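PDB 6GIO: amino acid amide racemase from Ochrobactrum anthropi, which belongs to the class-III aminotransferase family of pyridoxal-5'-phosphate-dependent enzymes and carries a bound pyridoxal-5'-phosphate. Local coordinates for residues D345-G350 with G354-S359. Numbering follows the deposited sequence.
Sequences DVRGRG and GVDLVS
With chi1 of R347 at 50°, CG lies between the backbone N and the carbonyl carbon, and the chain, extended from CG to NE, carries the guanidinium across to D356, whose own CG stands anti to its backbone N (chi1 -166°). There the arginine meets a single carboxylate oxygen end-on: NH2 of R347 lies 2.8 Å from OD2 of D356, while NH1 of R347 makes a longer, more bent bond of 3.1 Å to the same oxygen, OD2 of D356. OD2 is approached on its anti side and sits at the guanidinium edge, although the two flat groups are turned 68° apart. NH1 of R347 also reaches OD2 of D345, at 3.0 Å, through that oxygen's anti lone pair, so one arginine bridges two acids and probably offsets their mutual repulsion. R174 provides a second positive partner for D356, while the G212 carbonyl accepts from R347 NH2, further fixing the guanidinium. Beneath this network the backbones pair closely. Backbone N of R347 donates to O of G354 at 2.9 Å, and N of G354 returns an almost straight bond of 2.8 Å to O of R347. On the other face V346 and V355 form a non-hydrogen-bonded pair, their CG2 methyls 4.3 Å apart. The arrangement is that of an antiparallel beta hairpin, strands 343-349 and 352-357, at one end of a mixed sheet in this member of the class-III aminotransferase family.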
ATOM      1  N   ASP C 345     -24.613  21.382  13.818  1.00 24.12           N
ATOM      2  CA  ASP C 345     -24.641  21.450  12.342  1.00 24.65           C
ATOM      3  C   ASP C 345     -24.739  20.029  11.794  1.00 26.14           C
ATOM      4  O   ASP C 345     -24.296  19.069  12.431  1.00 25.23           O
ATOM      5  CB  ASP C 345     -23.354  22.110  11.837  1.00 27.11           C
ATOM      6  CG  ASP C 345     -23.445  22.627  10.394  1.00 27.31           C
ATOM      7  OD1 ASP C 345     -24.549  22.865   9.864  1.00 27.58           O
ATOM      8  OD2 ASP C 345     -22.366  22.832   9.803  1.00 25.11           O
ATOM      9  N   VAL C 346     -25.349  19.915  10.619  1.00 24.15           N
ATOM     10  CA  VAL C 346     -25.372  18.707   9.841  1.00 23.03           C
ATOM     11  C   VAL C 346     -24.947  19.178   8.471  1.00 23.40           C
ATOM     12  O   VAL C 346     -25.608  20.029   7.884  1.00 22.21           O
ATOM     13  CB  VAL C 346     -26.794  18.056   9.786  1.00 22.63           C
ATOM     14  CG1 VAL C 346     -26.787  16.822   8.876  1.00 21.99           C
ATOM     15  CG2 VAL C 346     -27.282  17.677  11.186  1.00 22.94           C
ATOM     16  N   ARG C 347     -23.800  18.692   7.983  1.00 24.79           N
ATOM     17  CA  ARG C 347     -23.245  19.220   6.703  1.00 24.76           C
ATOM     18  C   ARG C 347     -22.699  18.063   5.910  1.00 24.23           C
ATOM     19  O   ARG C 347     -22.588  16.946   6.402  1.00 22.92           O
ATOM     20  CB  ARG C 347     -22.175  20.294   6.951  1.00 23.46           C
ATOM     21  CG  ARG C 347     -21.082  19.898   7.952  1.00 25.31           C
ATOM     22  CD  ARG C 347     -19.934  20.926   8.044  1.00 25.58           C
ATOM     23  NE  ARG C 347     -18.938  20.471   9.019  1.00 24.66           N
ATOM     24  CZ  ARG C 347     -18.893  20.851  10.293  1.00 23.32           C
ATOM     25  NH1 ARG C 347     -19.752  21.717  10.769  1.00 24.42           N
ATOM     26  NH2 ARG C 347     -17.993  20.351  11.108  1.00 23.64           N
ATOM     27  N   GLY C 348     -22.394  18.311   4.663  1.00 23.34           N
ATOM     28  CA  GLY C 348     -21.884  17.245   3.818  1.00 24.04           C
ATOM     29  C   GLY C 348     -22.471  17.329   2.445  1.00 24.54           C
ATOM     30  O   GLY C 348     -23.095  18.335   2.087  1.00 23.43           O
ATOM     31  N   ARG C 349     -22.254  16.289   1.660  1.00 23.17           N
ATOM     32  CA  ARG C 349     -22.985  16.141   0.431  1.00 22.16           C
ATOM     33  C   ARG C 349     -23.351  14.705   0.282  1.00 22.59           C
ATOM     34  O   ARG C 349     -22.504  13.825   0.532  1.00 23.89           O
ATOM     35  CB  ARG C 349     -22.187  16.565  -0.756  1.00 21.01           C
ATOM     36  CG  ARG C 349     -21.673  17.961  -0.742  1.00 22.19           C
ATOM     37  CD  ARG C 349     -21.170  18.233  -2.142  1.00 23.62           C
ATOM     38  NE  ARG C 349     -20.564  19.553  -2.325  1.00 25.23           N
ATOM     39  CZ  ARG C 349     -21.224  20.653  -2.655  1.00 27.59           C
ATOM     40  NH1 ARG C 349     -22.542  20.621  -2.795  1.00 30.07           N
ATOM     41  NH2 ARG C 349     -20.570  21.802  -2.838  1.00 27.80           N
ATOM     42  N   GLY C 350     -24.586  14.463  -0.162  1.00 21.24           N
ATOM     43  CA  GLY C 350     -25.050  13.121  -0.451  1.00 22.24           C
ATOM     44  C   GLY C 350     -24.859  12.234   0.763  1.00 23.43           C
ATOM     45  O   GLY C 350     -25.288  12.581   1.851  1.00 24.34           O
ATOM     46  N   GLY C 354     -21.592  14.843   7.979  1.00 20.43           N
ATOM     47  CA  GLY C 354     -21.009  15.150   9.287  1.00 21.79           C
ATOM     48  C   GLY C 354     -22.007  15.804  10.213  1.00 20.99           C
ATOM     49  O   GLY C 354     -22.795  16.636   9.778  1.00 20.81           O
ATOM     50  N   VAL C 355     -21.954  15.433  11.486  1.00 22.12           N
ATOM     51  CA  VAL C 355     -22.742  16.087  12.521  1.00 23.85           C
ATOM     52  C   VAL C 355     -21.861  16.739  13.587  1.00 22.81           C
ATOM     53  O   VAL C 355     -21.244  16.060  14.396  1.00 23.97           O
ATOM     54  CB  VAL C 355     -23.709  15.075  13.192  1.00 27.66           C
ATOM     55  CG1 VAL C 355     -24.575  15.777  14.239  1.00 28.83           C
ATOM     56  CG2 VAL C 355     -24.595  14.421  12.145  1.00 27.84           C
ATOM     57  N   ASP C 356     -21.829  18.075  13.616  1.00 22.26           N
ATOM     58  CA  ASP C 356     -20.916  18.813  14.475  1.00 21.54           C
ATOM     59  C   ASP C 356     -21.503  18.999  15.905  1.00 23.20           C
ATOM     60  O   ASP C 356     -22.524  19.676  16.088  1.00 24.04           O
ATOM     61  CB  ASP C 356     -20.645  20.160  13.811  1.00 23.13           C
ATOM     62  CG  ASP C 356     -19.487  20.860  14.416  1.00 23.90           C
ATOM     63  OD1 ASP C 356     -19.449  20.945  15.662  1.00 24.62           O
ATOM     64  OD2 ASP C 356     -18.595  21.259  13.645  1.00 22.04           O
ATOM     65  N   LEU C 357     -20.906  18.363  16.900  1.00 22.27           N
ATOM     66  CA  LEU C 357     -21.399  18.428  18.251  1.00 22.43           C
ATOM     67  C   LEU C 357     -20.789  19.624  18.983  1.00 25.10           C
ATOM     68  O   LEU C 357     -19.573  19.843  18.932  1.00 24.77           O
ATOM     69  CB  LEU C 357     -21.048  17.153  19.016  1.00 22.07           C
ATOM     70  CG  LEU C 357     -21.472  15.866  18.344  1.00 21.58           C
ATOM     71  CD1 LEU C 357     -21.072  14.691  19.177  1.00 20.36           C
ATOM     72  CD2 LEU C 357     -22.975  15.844  18.112  1.00 22.57           C
ATOM     73  N   VAL C 358     -21.642  20.402  19.635  1.00 25.45           N
ATOM     74  CA  VAL C 358     -21.207  21.637  20.300  1.00 26.05           C
ATOM     75  C   VAL C 358     -21.673  21.679  21.756  1.00 27.13           C
ATOM     76  O   VAL C 358     -22.782  21.282  22.060  1.00 26.47           O
ATOM     77  CB  VAL C 358     -21.727  22.873  19.585  1.00 26.34           C
ATOM     78  CG1 VAL C 358     -21.156  22.975  18.162  1.00 27.36           C
ATOM     79  CG2 VAL C 358     -23.254  22.897  19.550  1.00 25.23           C
ATOM     80  N   SER C 359     -20.827  22.161  22.653  1.00 27.85           N
ATOM     81  CA  SER C 359     -21.223  22.331  24.051  1.00 29.92           C
ATOM     82  C   SER C 359     -22.029  23.606  24.235  1.00 29.41           C
ATOM     83  O   SER C 359     -22.661  23.782  25.276  1.00 28.84           O
ATOM     84  CB  SER C 359     -20.007  22.310  24.993  1.00 30.35           C
ATOM     85  OG  SER C 359     -19.067  23.323  24.681  1.00 32.76           O
TER